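Local coordinates for protein S-adenosylmethionine dependent methyltransferase (Mesorhizobium loti, PDB 3BKW) that probably transfers methyl groups from S-adenosylmethionine to an acceptor whose identity is not established, at residues A[38-43]-A[108-113]; A[72-77]-A[95-100]; A[101-106]-A[128-133]; A[146-151]-A[170-175]. One frame throughout, in Å; residues are numbered along the deposited sequence.

Interaction 1. Residues A[38-43]-A[108-113]. With EDO (1,2-ethanediol), chain I; EDO (1,2-ethanediol), chain F.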
loop_
_atom_site.group_PDB
_atom_site.type_symbol
_atom_site.label_atom_id
_atom_site.label_comp_id
_atom_site.label_asym_id
_atom_site.label_seq_id
_atom_site.Cartn_x
_atom_site.Cartn_y
_atom_site.Cartn_z
HETATM N N MSE A 38 -3.296 -14.085 -7.571
HETATM C CA MSE A 38 -2.009 -13.396 -7.525
HETATM C C MSE A 38 -0.807 -14.311 -7.718
HETATM O O MSE A 38 0.294 -13.840 -8.012
HETATM C CB MSE A 38 -1.901 -12.647 -6.208
HETATM C CG MSE A 38 -2.936 -11.557 -6.072
HETATM SE SE MSE A 38 -3.103 -10.905 -4.276
HETATM C CE MSE A 38 -1.259 -10.402 -3.926
ATOM N N LEU A 39 -1.018 -15.620 -7.592
ATOM C CA LEU A 39 0.056 -16.584 -7.743
ATOM C C LEU A 39 0.493 -16.696 -9.184
ATOM O O LEU A 39 -0.301 -16.455 -10.089
ATOM C CB LEU A 39 -0.411 -17.981 -7.324
ATOM C CG LEU A 39 -0.850 -18.188 -5.879
ATOM C CD1 LEU A 39 -1.472 -19.595 -5.764
ATOM C CD2 LEU A 39 0.344 -17.986 -4.927
ATOM N N PRO A 40 1.761 -17.072 -9.409
ATOM C CA PRO A 40 2.161 -17.393 -10.764
ATOM C C PRO A 40 1.562 -18.775 -11.107
ATOM O O PRO A 40 1.026 -19.444 -10.218
ATOM C CB PRO A 40 3.679 -17.505 -10.636
ATOM C CG PRO A 40 3.864 -18.026 -9.254
ATOM C CD PRO A 40 2.873 -17.282 -8.458
ATOM N N GLU A 41 1.637 -19.189 -12.368
ATOM C CA GLU A 41 1.270 -20.562 -12.713
ATOM C C GLU A 41 2.191 -21.501 -11.893
ATOM O O GLU A 41 3.408 -21.391 -11.970
ATOM C CB GLU A 41 1.419 -20.794 -14.220
ATOM C CG GLU A 41 1.286 -22.252 -14.660
ATOM C CD GLU A 41 -0.028 -22.883 -14.260
ATOM O OE1 GLU A 41 -1.086 -22.300 -14.591
ATOM O OE2 GLU A 41 0.010 -23.961 -13.631
ATOM N N VAL A 42 1.597 -22.398 -11.110
ATOM C CA VAL A 42 2.366 -23.266 -10.197
ATOM C C VAL A 42 2.911 -24.534 -10.842
ATOM O O VAL A 42 3.733 -25.216 -10.231
ATOM C CB VAL A 42 1.587 -23.611 -8.885
ATOM C CG1 VAL A 42 1.213 -22.317 -8.102
ATOM C CG2 VAL A 42 0.359 -24.491 -9.154
ATOM N N GLY A 43 2.477 -24.844 -12.071
ATOM C CA GLY A 43 2.919 -26.032 -12.769
ATOM C C GLY A 43 4.425 -26.066 -12.953
ATOM O O GLY A 43 5.009 -25.115 -13.485
ATOM N N PHE A 108 13.884 -22.245 -4.722
ATOM C CA PHE A 108 12.437 -22.144 -4.939
ATOM C C PHE A 108 12.079 -21.126 -5.990
ATOM O O PHE A 108 12.780 -20.148 -6.179
ATOM C CB PHE A 108 11.723 -21.831 -3.615
ATOM C CG PHE A 108 11.957 -22.862 -2.581
ATOM C CD1 PHE A 108 11.204 -24.030 -2.579
ATOM C CD2 PHE A 108 12.982 -22.714 -1.647
ATOM C CE1 PHE A 108 11.445 -25.020 -1.640
ATOM C CE2 PHE A 108 13.215 -23.693 -0.701
ATOM C CZ PHE A 108 12.445 -24.857 -0.702
ATOM N N ASP A 109 10.987 -21.385 -6.691
ATOM C CA ASP A 109 10.441 -20.469 -7.686
ATOM C C ASP A 109 9.337 -19.612 -7.073
ATOM O O ASP A 109 9.032 -18.540 -7.596
ATOM C CB ASP A 109 9.859 -21.263 -8.850
ATOM C CG ASP A 109 10.875 -22.152 -9.485
ATOM O OD1 ASP A 109 11.857 -21.598 -10.021
ATOM O OD2 ASP A 109 10.707 -23.390 -9.425
ATOM N N LEU A 110 8.698 -20.117 -6.006
ATOM C CA LEU A 110 7.604 -19.432 -5.338
ATOM C C LEU A 110 7.660 -19.671 -3.848
ATOM O O LEU A 110 7.839 -20.801 -3.423
ATOM C CB LEU A 110 6.252 -19.975 -5.859
ATOM C CG LEU A 110 4.939 -19.536 -5.185
ATOM C CD1 LEU A 110 4.763 -18.018 -5.274
ATOM C CD2 LEU A 110 3.752 -20.293 -5.753
ATOM N N ALA A 111 7.512 -18.598 -3.077
ATOM C CA ALA A 111 7.321 -18.668 -1.642
ATOM C C ALA A 111 5.893 -18.179 -1.371
ATOM O O ALA A 111 5.470 -17.142 -1.891
ATOM C CB ALA A 111 8.349 -17.839 -0.890
ATOM N N TYR A 112 5.138 -18.969 -0.623
ATOM C CA TYR A 112 3.760 -18.668 -0.241
ATOM C C TYR A 112 3.617 -18.656 1.262
ATOM O O TYR A 112 4.243 -19.447 1.938
ATOM C CB TYR A 112 2.841 -19.731 -0.813
ATOM C CG TYR A 112 1.378 -19.646 -0.403
ATOM C CD1 TYR A 112 0.474 -18.858 -1.136
ATOM C CD2 TYR A 112 0.889 -20.332 0.725
ATOM C CE1 TYR A 112 -0.889 -18.788 -0.769
ATOM C CE2 TYR A 112 -0.471 -20.266 1.097
ATOM C CZ TYR A 112 -1.348 -19.500 0.345
ATOM O OH TYR A 112 -2.689 -19.474 0.735
ATOM N N SER A 113 2.769 -17.771 1.779
ATOM C CA SER A 113 2.458 -17.760 3.201
ATOM C C SER A 113 1.085 -17.179 3.484
ATOM O O SER A 113 0.809 -16.047 3.115
ATOM C CB SER A 113 3.504 -16.972 3.963
ATOM O OG SER A 113 3.264 -17.061 5.365
HETATM C C1 EDO I . -3.393 -22.012 -10.992
HETATM O O1 EDO I . -3.757 -23.339 -11.385
HETATM C C2 EDO I . -1.879 -21.967 -10.819
HETATM O O2 EDO I . -1.441 -20.786 -10.126
HETATM C C1 EDO F . 11.577 -18.353 -10.893
HETATM O O1 EDO F . 12.506 -19.392 -11.166
HETATM C C2 EDO F . 10.638 -18.203 -12.084
HETATM O O2 EDO F . 9.681 -19.286 -12.114
#

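Interaction 2. Residues A[72-77]-A[95-100]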
loop_
_atom_site.group_PDB
_atom_site.type_symbol
_atom_site.label_atom_id
_atom_site.label_comp_id
_atom_site.label_asym_id
_atom_site.label_seq_id
_atom_site.Cartn_x
_atom_site.Cartn_y
_atom_site.Cartn_z
ATOM N N LEU A 72 6.422 -25.757 5.751
ATOM C CA LEU A 72 7.062 -25.485 7.035
ATOM C C LEU A 72 6.074 -24.965 8.072
ATOM O O LEU A 72 5.290 -24.069 7.781
ATOM C CB LEU A 72 8.163 -24.459 6.852
ATOM C CG LEU A 72 9.262 -24.795 5.848
ATOM C CD1 LEU A 72 10.326 -23.665 5.853
ATOM C CD2 LEU A 72 9.896 -26.142 6.138
ATOM N N ASP A 73 6.155 -25.506 9.291
ATOM C CA ASP A 73 5.304 -25.076 10.401
ATOM C C ASP A 73 6.040 -25.392 11.716
ATOM O O ASP A 73 6.921 -26.238 11.744
ATOM C CB ASP A 73 3.937 -25.779 10.330
ATOM C CG ASP A 73 2.850 -25.031 11.076
ATOM O OD1 ASP A 73 2.134 -24.225 10.431
ATOM O OD2 ASP A 73 2.738 -25.220 12.308
ATOM N N LEU A 74 5.688 -24.681 12.776
ATOM C CA LEU A 74 6.307 -24.892 14.091
ATOM C C LEU A 74 5.758 -26.136 14.790
ATOM O O LEU A 74 6.483 -26.762 15.542
ATOM C CB LEU A 74 6.103 -23.658 14.979
ATOM C CG LEU A 74 6.877 -23.594 16.311
ATOM C CD1 LEU A 74 8.399 -23.619 16.123
ATOM C CD2 LEU A 74 6.471 -22.326 17.041
ATOM N N SER A 75 4.502 -26.498 14.509
ATOM C CA SER A 75 3.819 -27.623 15.170
ATOM C C SER A 75 4.094 -28.987 14.542
ATOM O O SER A 75 3.606 -29.273 13.444
ATOM C CB SER A 75 2.301 -27.373 15.189
ATOM O OG SER A 75 1.625 -28.468 15.768
ATOM N N GLU A 76 4.843 -29.836 15.247
ATOM C CA GLU A 76 5.132 -31.199 14.768
ATOM C C GLU A 76 3.851 -32.022 14.606
ATOM O O GLU A 76 3.709 -32.749 13.620
ATOM C CB GLU A 76 6.114 -31.925 15.704
ATOM C CG GLU A 76 6.536 -33.341 15.254
ATOM C CD GLU A 76 7.193 -33.379 13.876
ATOM O OE1 GLU A 76 7.842 -32.386 13.497
ATOM O OE2 GLU A 76 7.076 -34.413 13.184
ATOM N N LYS A 77 2.937 -31.899 15.572
ATOM C CA LYS A 77 1.640 -32.594 15.525
ATOM C C LYS A 77 0.804 -32.199 14.306
ATOM O O LYS A 77 0.176 -33.067 13.695
ATOM C CB LYS A 77 0.837 -32.379 16.816
ATOM C CG LYS A 77 1.427 -33.125 18.004
ATOM C CD LYS A 77 0.630 -32.895 19.280
ATOM C CE LYS A 77 1.206 -33.703 20.438
ATOM N NZ LYS A 77 0.457 -33.474 21.709
ATOM N N ARG A 95 9.618 -29.233 10.353
ATOM C CA ARG A 95 9.350 -28.320 11.455
ATOM C C ARG A 95 10.312 -27.133 11.318
ATOM O O ARG A 95 11.489 -27.323 10.997
ATOM C CB ARG A 95 9.509 -29.020 12.807
ATOM C CG ARG A 95 8.939 -28.223 13.962
ATOM C CD ARG A 95 9.253 -28.859 15.296
ATOM N NE ARG A 95 9.032 -27.930 16.404
ATOM C CZ ARG A 95 9.843 -26.918 16.748
ATOM N NH1 ARG A 95 10.955 -26.628 16.051
ATOM N NH2 ARG A 95 9.525 -26.156 17.800
ATOM N N ALA A 96 9.791 -25.918 11.485
ATOM C CA ALA A 96 10.602 -24.701 11.395
ATOM C C ALA A 96 10.002 -23.563 12.196
ATOM O O ALA A 96 8.786 -23.486 12.353
ATOM C CB ALA A 96 10.780 -24.272 9.953
ATOM N N ASP A 97 10.881 -22.696 12.699
ATOM C CA ASP A 97 10.509 -21.498 13.446
ATOM C C ASP A 97 10.719 -20.353 12.473
ATOM O O ASP A 97 11.860 -20.063 12.104
ATOM C CB ASP A 97 11.425 -21.329 14.670
ATOM C CG ASP A 97 11.069 -20.108 15.534
ATOM O OD1 ASP A 97 10.199 -19.279 15.168
ATOM O OD2 ASP A 97 11.689 -19.979 16.612
ATOM N N LEU A 98 9.635 -19.704 12.049
ATOM C CA LEU A 98 9.742 -18.588 11.086
ATOM C C LEU A 98 10.549 -17.376 11.604
ATOM O O LEU A 98 11.046 -16.588 10.789
ATOM C CB LEU A 98 8.376 -18.146 10.577
ATOM C CG LEU A 98 7.522 -19.171 9.819
ATOM C CD1 LEU A 98 6.235 -18.479 9.344
ATOM C CD2 LEU A 98 8.240 -19.830 8.638
ATOM N N ASP A 99 10.675 -17.235 12.928
ATOM C CA ASP A 99 11.538 -16.205 13.536
ATOM C C ASP A 99 13.023 -16.513 13.401
ATOM O O ASP A 99 13.830 -15.610 13.566
ATOM C CB ASP A 99 11.232 -16.022 15.031
ATOM C CG ASP A 99 9.881 -15.419 15.278
ATOM O OD1 ASP A 99 9.574 -14.376 14.667
ATOM O OD2 ASP A 99 9.132 -15.943 16.128
ATOM N N LYS A 100 13.379 -17.774 13.143
ATOM C CA LYS A 100 14.771 -18.221 12.984
ATOM C C LYS A 100 14.893 -19.025 11.682
ATOM O O LYS A 100 15.593 -20.033 11.619
ATOM C CB LYS A 100 15.160 -19.105 14.178
ATOM C CG LYS A 100 14.946 -18.485 15.555
ATOM C CD LYS A 100 15.318 -19.476 16.645
HETATM O O HOH W 1 6.283 -26.518 18.750
#

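Interaction 3. Residues A[101-106]-A[128-133]. With EDO (1,2-ethanediol), chain E.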
loop_
_atom_site.group_PDB
_atom_site.type_symbol
_atom_site.label_atom_id
_atom_site.label_comp_id
_atom_site.label_asym_id
_atom_site.label_seq_id
_atom_site.Cartn_x
_atom_site.Cartn_y
_atom_site.Cartn_z
ATOM N N LEU A 101 14.228 -18.545 10.633
ATOM C CA LEU A 101 14.137 -19.259 9.371
ATOM C C LEU A 101 15.438 -19.303 8.577
ATOM O O LEU A 101 16.103 -18.275 8.398
ATOM C CB LEU A 101 13.060 -18.619 8.481
ATOM C CG LEU A 101 12.744 -19.232 7.102
ATOM C CD1 LEU A 101 12.096 -20.610 7.242
ATOM C CD2 LEU A 101 11.869 -18.297 6.252
ATOM N N HIS A 102 15.762 -20.513 8.116
ATOM C CA HIS A 102 16.887 -20.748 7.234
ATOM C C HIS A 102 16.330 -21.493 6.022
ATOM O O HIS A 102 15.504 -22.392 6.168
ATOM C CB HIS A 102 17.994 -21.513 7.959
ATOM C CG HIS A 102 18.620 -20.731 9.075
ATOM N ND1 HIS A 102 18.169 -20.797 10.376
ATOM C CD2 HIS A 102 19.642 -19.840 9.078
ATOM C CE1 HIS A 102 18.893 -19.994 11.135
ATOM N NE2 HIS A 102 19.793 -19.402 10.372
ATOM N N LEU A 103 16.743 -21.071 4.827
ATOM C CA LEU A 103 16.314 -21.696 3.584
ATOM C C LEU A 103 17.525 -21.836 2.677
ATOM O O LEU A 103 18.384 -20.936 2.669
ATOM C CB LEU A 103 15.219 -20.880 2.878
ATOM C CG LEU A 103 13.801 -20.828 3.468
ATOM C CD1 LEU A 103 12.919 -19.884 2.631
ATOM C CD2 LEU A 103 13.184 -22.217 3.535
ATOM N N PRO A 104 17.607 -22.950 1.910
ATOM C CA PRO A 104 18.696 -23.099 0.968
ATOM C C PRO A 104 18.576 -22.077 -0.161
ATOM O O PRO A 104 17.468 -21.755 -0.598
ATOM C CB PRO A 104 18.520 -24.531 0.445
ATOM C CG PRO A 104 17.115 -24.821 0.627
ATOM C CD PRO A 104 16.709 -24.125 1.870
ATOM N N GLN A 105 19.716 -21.570 -0.604
ATOM C CA GLN A 105 19.781 -20.523 -1.619
ATOM C C GLN A 105 19.342 -21.031 -2.990
ATOM O O GLN A 105 19.585 -22.199 -3.307
ATOM C CB GLN A 105 21.227 -20.018 -1.721
ATOM C CG GLN A 105 21.438 -18.790 -2.585
ATOM C CD GLN A 105 22.914 -18.400 -2.725
ATOM O OE1 GLN A 105 23.797 -18.981 -2.089
ATOM N NE2 GLN A 105 23.175 -17.405 -3.568
ATOM N N ASP A 106 18.661 -20.168 -3.760
ATOM C CA ASP A 106 18.311 -20.440 -5.163
ATOM C C ASP A 106 17.591 -21.797 -5.343
ATOM O O ASP A 106 17.865 -22.547 -6.289
ATOM C CB ASP A 106 19.646 -20.372 -5.954
ATOM C CG ASP A 106 19.482 -20.403 -7.460
ATOM O OD1 ASP A 106 18.450 -19.973 -7.980
ATOM O OD2 ASP A 106 20.429 -20.859 -8.139
ATOM N N ARG A 128 14.542 -11.104 3.670
ATOM C CA ARG A 128 15.886 -11.323 3.105
ATOM C C ARG A 128 16.180 -12.804 2.901
ATOM O O ARG A 128 16.779 -13.186 1.893
ATOM C CB ARG A 128 16.969 -10.665 3.946
ATOM C CG ARG A 128 16.826 -9.152 3.985
ATOM C CD ARG A 128 17.948 -8.509 4.771
ATOM N NE ARG A 128 18.052 -8.864 6.208
ATOM C CZ ARG A 128 17.545 -8.172 7.235
ATOM N NH1 ARG A 128 16.826 -7.080 7.049
ATOM N NH2 ARG A 128 17.759 -8.597 8.487
ATOM N N THR A 129 15.721 -13.627 3.837
ATOM C CA THR A 129 15.880 -15.080 3.759
ATOM C C THR A 129 15.100 -15.648 2.581
ATOM O O THR A 129 15.633 -16.462 1.807
ATOM C CB THR A 129 15.477 -15.728 5.092
ATOM O OG1 THR A 129 16.412 -15.295 6.088
ATOM C CG2 THR A 129 15.508 -17.246 5.034
ATOM N N VAL A 130 13.857 -15.200 2.427
ATOM C CA VAL A 130 13.031 -15.623 1.293
ATOM C C VAL A 130 13.658 -15.149 -0.022
ATOM O O VAL A 130 13.733 -15.922 -0.980
ATOM C CB VAL A 130 11.557 -15.188 1.468
ATOM C CG1 VAL A 130 10.730 -15.464 0.180
ATOM C CG2 VAL A 130 10.923 -15.905 2.665
ATOM N N HIS A 131 14.147 -13.908 -0.058
ATOM C CA HIS A 131 14.767 -13.378 -1.278
ATOM C C HIS A 131 15.920 -14.272 -1.759
ATOM O O HIS A 131 15.949 -14.654 -2.929
ATOM C CB HIS A 131 15.223 -11.926 -1.085
ATOM C CG HIS A 131 15.812 -11.307 -2.311
ATOM N ND1 HIS A 131 17.146 -11.421 -2.635
ATOM C CD2 HIS A 131 15.254 -10.543 -3.277
ATOM C CE1 HIS A 131 17.383 -10.761 -3.754
ATOM N NE2 HIS A 131 16.251 -10.222 -4.166
ATOM N N GLN A 132 16.836 -14.643 -0.866
ATOM C CA GLN A 132 17.982 -15.500 -1.268
ATOM C C GLN A 132 17.585 -16.942 -1.646
ATOM O O GLN A 132 18.280 -17.580 -2.441
ATOM C CB GLN A 132 19.125 -15.468 -0.241
ATOM C CG GLN A 132 18.853 -16.043 1.135
ATOM C CD GLN A 132 18.971 -17.554 1.222
ATOM O OE1 GLN A 132 19.980 -18.137 0.803
ATOM N NE2 GLN A 132 17.968 -18.193 1.811
ATOM N N ALA A 133 16.482 -17.432 -1.068
ATOM C CA ALA A 133 15.952 -18.762 -1.363
ATOM C C ALA A 133 15.291 -18.837 -2.734
ATOM O O ALA A 133 15.212 -19.925 -3.310
ATOM C CB ALA A 133 14.936 -19.190 -0.279
HETATM C C1 EDO E . 16.051 -5.635 10.870
HETATM O O1 EDO E . 15.835 -6.786 10.051
HETATM C C2 EDO E . 17.240 -4.837 10.341
HETATM O O2 EDO E . 17.084 -4.465 8.957
HETATM O O HOH W 2 18.327 -17.116 7.087
HETATM O O HOH W 3 15.293 -15.663 8.514
HETATM O O HOH W 4 20.026 -16.345 -4.020
#

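Interaction 4. Residues A[146-151]-A[170-175]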
loop_
_atom_site.group_PDB
_atom_site.type_symbol
_atom_site.label_atom_id
_atom_site.label_comp_id
_atom_site.label_asym_id
_atom_site.label_seq_id
_atom_site.Cartn_x
_atom_site.Cartn_y
_atom_site.Cartn_z
ATOM N N HIS A 146 -4.459 -7.024 8.002
ATOM C CA HIS A 146 -4.278 -5.645 7.520
ATOM C C HIS A 146 -4.007 -4.723 8.718
ATOM O O HIS A 146 -4.560 -4.954 9.796
ATOM C CB HIS A 146 -5.568 -5.204 6.815
ATOM C CG HIS A 146 -5.425 -3.972 5.987
ATOM N ND1 HIS A 146 -5.348 -2.706 6.528
ATOM C CD2 HIS A 146 -5.396 -3.809 4.643
ATOM C CE1 HIS A 146 -5.243 -1.820 5.555
ATOM N NE2 HIS A 146 -5.271 -2.461 4.401
ATOM N N PRO A 147 -3.119 -3.707 8.549
ATOM C CA PRO A 147 -2.926 -2.791 9.683
ATOM C C PRO A 147 -4.187 -2.052 10.204
ATOM O O PRO A 147 -4.254 -1.709 11.379
ATOM C CB PRO A 147 -1.813 -1.843 9.176
ATOM C CG PRO A 147 -1.845 -1.970 7.718
ATOM C CD PRO A 147 -2.238 -3.366 7.418
ATOM N N ILE A 148 -5.192 -1.812 9.355
ATOM C CA ILE A 148 -6.469 -1.242 9.821
ATOM C C ILE A 148 -7.102 -2.168 10.869
ATOM O O ILE A 148 -7.624 -1.711 11.871
ATOM C CB ILE A 148 -7.456 -1.009 8.667
ATOM C CG1 ILE A 148 -7.009 0.217 7.870
ATOM C CG2 ILE A 148 -8.905 -0.810 9.211
ATOM C CD1 ILE A 148 -7.742 0.417 6.580
ATOM N N TYR A 149 -7.043 -3.472 10.608
ATOM C CA TYR A 149 -7.556 -4.480 11.505
ATOM C C TYR A 149 -6.692 -4.636 12.766
ATOM O O TYR A 149 -7.238 -4.807 13.870
ATOM C CB TYR A 149 -7.692 -5.809 10.745
ATOM C CG TYR A 149 -8.309 -6.921 11.547
ATOM C CD1 TYR A 149 -9.694 -7.037 11.681
ATOM C CD2 TYR A 149 -7.505 -7.877 12.166
ATOM C CE1 TYR A 149 -10.265 -8.079 12.438
ATOM C CE2 TYR A 149 -8.058 -8.907 12.933
ATOM C CZ TYR A 149 -9.441 -9.015 13.047
ATOM O OH TYR A 149 -9.989 -10.029 13.809
HETATM N N MSE A 150 -5.372 -4.590 12.621
HETATM C CA MSE A 150 -4.447 -4.768 13.756
HETATM C C MSE A 150 -4.239 -3.553 14.655
HETATM O O MSE A 150 -3.902 -3.705 15.824
HETATM C CB MSE A 150 -3.059 -5.180 13.254
HETATM C CG MSE A 150 -3.017 -6.510 12.551
HETATM SE SE MSE A 150 -1.170 -7.038 12.221
HETATM C CE MSE A 150 -0.654 -5.593 10.943
ATOM N N ALA A 151 -4.378 -2.354 14.097
ATOM C CA ALA A 151 -4.090 -1.107 14.828
ATOM C C ALA A 151 -4.776 -0.867 16.175
ATOM O O ALA A 151 -4.103 -0.525 17.141
ATOM C CB ALA A 151 -4.364 0.111 13.929
ATOM N N ASP A 170 -7.308 3.560 16.115
ATOM C CA ASP A 170 -6.373 4.371 16.905
ATOM C C ASP A 170 -4.970 3.781 16.729
ATOM O O ASP A 170 -4.812 2.608 16.327
ATOM C CB ASP A 170 -6.740 4.459 18.392
ATOM C CG ASP A 170 -6.548 3.139 19.111
ATOM O OD1 ASP A 170 -7.407 2.270 18.965
ATOM O OD2 ASP A 170 -5.530 2.979 19.815
ATOM N N ARG A 171 -3.966 4.619 16.996
ATOM C CA ARG A 171 -2.544 4.260 16.940
ATOM C C ARG A 171 -2.095 3.534 15.656
ATOM O O ARG A 171 -1.188 2.712 15.679
ATOM C CB ARG A 171 -2.187 3.461 18.208
ATOM C CG ARG A 171 -2.417 4.274 19.499
ATOM C CD ARG A 171 -2.112 3.530 20.793
ATOM N NE ARG A 171 -0.688 3.219 20.994
ATOM C CZ ARG A 171 -0.103 2.007 20.982
ATOM N NH1 ARG A 171 -0.779 0.867 20.796
ATOM N NH2 ARG A 171 1.215 1.934 21.193
ATOM N N TYR A 172 -2.721 3.854 14.525
ATOM C CA TYR A 172 -2.335 3.230 13.254
ATOM C C TYR A 172 -0.869 3.439 12.914
ATOM O O TYR A 172 -0.227 2.534 12.357
ATOM C CB TYR A 172 -3.207 3.744 12.120
ATOM C CG TYR A 172 -2.964 3.095 10.766
ATOM C CD1 TYR A 172 -3.666 1.946 10.379
ATOM C CD2 TYR A 172 -2.063 3.659 9.862
ATOM C CE1 TYR A 172 -3.470 1.377 9.115
ATOM C CE2 TYR A 172 -1.857 3.106 8.597
ATOM C CZ TYR A 172 -2.563 1.960 8.225
ATOM O OH TYR A 172 -2.360 1.403 6.982
ATOM N N LEU A 173 -0.323 4.608 13.264
ATOM C CA LEU A 173 1.083 4.912 12.967
ATOM C C LEU A 173 2.058 4.527 14.076
ATOM O O LEU A 173 3.279 4.767 13.935
ATOM C CB LEU A 173 1.251 6.381 12.568
ATOM C CG LEU A 173 0.608 6.889 11.268
ATOM C CD1 LEU A 173 1.034 6.027 10.068
ATOM C CD2 LEU A 173 -0.906 7.014 11.324
ATOM N N VAL A 174 1.550 3.922 15.160
ATOM C CA VAL A 174 2.396 3.484 16.270
ATOM C C VAL A 174 2.603 1.995 16.052
ATOM O O VAL A 174 1.728 1.191 16.346
ATOM C CB VAL A 174 1.766 3.757 17.644
ATOM C CG1 VAL A 174 2.740 3.356 18.750
ATOM C CG2 VAL A 174 1.385 5.207 17.755
ATOM N N GLU A 175 3.771 1.627 15.538
ATOM C CA GLU A 175 4.067 0.240 15.202
ATOM C C GLU A 175 4.601 -0.500 16.393
ATOM O O GLU A 175 5.173 0.107 17.306
ATOM C CB GLU A 175 5.019 0.179 14.019
ATOM C CG GLU A 175 4.383 0.708 12.742
ATOM C CD GLU A 175 5.305 0.685 11.547
ATOM O OE1 GLU A 175 6.541 0.873 11.705
ATOM O OE2 GLU A 175 4.789 0.489 10.438
HETATM O O HOH W 5 -3.872 0.726 19.537
#

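Interaction 1. Residues A[38-43]-A[108-113]
In the Rossmann-like sheet of this methyltransferase, Leu-39, Pro-40 and Val-42, in the loop that leads from helix 32-38 to strand 46-50, lie over Leu-110 and Tyr-112 of the central strand 108-114. The contact is wholly apolar. Leu-110 is at its middle: CD1 meets Pro-40 CD at 3.8 Å, while CD2 lies 4.0 Å from Val-42 CG1. The same CD2 comes within 4.2 Å of Leu-39 CD2, the two leucine side chains crossing at about a right angle. Leu-39 CD2 continues on to Tyr-112 CD1, 3.9 Å away, and approaches that ring obliquely. Both Leu-110 and Tyr-112 carry CG anti to the backbone N (chi1 172° and 174°), which swings branch and ring toward the loop, two residues apart on one side of the strand. Beyond the contact, Phe-57 stacks on the Tyr-112 ring and Trp-60 touches Leu-39 and Val-42, so helix 56-63 closes the same layer. Pro-40 O accepts a 2.8 Å hydrogen bond from O2 of an ethanediol, probably from the crystallisation liquor. A loop packed in this way on one face of a central strand of the mixed sheet fits the alpha/beta/alpha sandwich of class I methyltransferases.

Interaction 2. Residues A[72-77]-A[95-100]
Arg-95 reaches from the end of strand 91-95 along the backbone of Leu-74. Its CB lies 3.8 Å from Glu-76 OE1, and CG passes 3.3 Å from Leu-74 O. With chi1 at -167°, CG leaves on the far side from the backbone N, and the extended chain brings NE within 2.9 Å of Leu-74 O, although the angle is too poor for a hydrogen bond. At the tip, Leu-74 CD1 lies over one face of the guanidinium, 3.7 Å from CZ, and a water donates to Leu-74 O while accepting a weak bond from NH2. The backbones are tied by one parallel bridge, in which Ala-96 N donates to Asp-73 O (2.9 Å). Further in, Leu-72 CB packs against Ala-96 CB at 4.1 Å. Asp-73 OD2 accepts from Ser-75 N in an Asx turn, and OD1 from Gly-53 N. Leu-72 turns into the core against strand 46-50, whereas Arg-95, on the outermost strand of the mixed sheet, also touches Leu-79 of helix 76-84, whose N-cap is Ser-75.

Interaction 3. Residues A[101-106]-A[128-133]
Gln-132 NE2 is shared between two carbonyls: it donates to Leu-103 O across the contact (2.9 Å, 162°) and to Thr-129 O one turn back in its own helix. Helix 123-133 is the crossover helix of the beta-alpha-beta unit formed with strands 108-114 and 138-145, and residues 101-106 run past its C-terminal part. CG between the backbone N and carbonyl carbon (chi1 65°) and a bend at chi2 bring the amide to both carbonyls. Leu-103 O lies near the amide plane, yet the donor stands above the plane of that carbonyl. The amide oxygen, OE1, lies 3.4 Å from Gln-105 CB. Near the helix end, Gln-132 O accepts from Asp-106 N at 2.9 Å, in the carbonyl plane, and also from a water. Two further waters each donate to Leu-101 O and hydrogen-bond Thr-129 OG1, which is also bonded to Arg-125 O; Thr-129 CG2 turns to the loop, 4.0 Å from Leu-101 CD2. Both CB and CD1 of Leu-103 rest 3.6 Å from Ala-133 CB.

Interaction 4. Residues A[146-151]-A[170-175]
Apolar contacts join Tyr-172 to Pro-147 and Ile-148 of the short helix 147-150 and to Ala-151. Pro-147 CB lies 3.6 Å from Tyr-172 CE1, the two side chains crossing at a slant, and Pro-147 CG makes a van der Waals approach to Tyr-172 OH at 3.5 Å. Ile-148 CG1 reaches the same CE1 at 3.9 Å, and Ala-151 CB sits 3.8 Å from Tyr-172 CA. A chi1 of -176° sends the Tyr-172 ring away from its own amide nitrogen toward the helix, where it presents an edge to Ile-148 N. That amide donates to His-146 ND1 (3.0 Å, 163°), almost exactly in the imidazole plane, an N-cap that starts the helix. Polar links between the segments run through water. One molecule donates to Ala-151 O and to Asp-170 OD2 and accepts a weak bond from Arg-171 NH1; Ala-151 O is also held by Arg-178 NE. The third kind is intersubunit. Tyr-172 OH bonds Glu-213 OE1 of the second subunit, and Ile-148 of that subunit packs on the tyrosine, while His-146 NE2 bonds Glu-213 of its own chain. A capped helix and a type I turn from Arg-171 to Val-174 meet at the interface of a homodimer.

Interactions 1, 2 and 3 lie in the Rossmann-like part of the chain, whereas interaction 4 sits across the chain's centre from interaction 1, about 29 Å between centres, at the dimer interface. Interaction 1 is buried and purely apolar. Interaction 2, at the sheet edge, is a surface contact mixing a strand bridge with an arginine, and interaction 3, partly buried, adds glutamine and backbone hydrogen bonds and bridging waters. Interaction 4 is buried too, but partly by the second subunit. Interactions 1 and 3 hold consecutive elements, strand 108-114 and helix 123-133, and meet where Phe-108 N probably bonds Ala-133 O and Ala-111 packs on Val-130; interactions 2 and 3 meet through Leu-72 with Leu-101 and Leu-103.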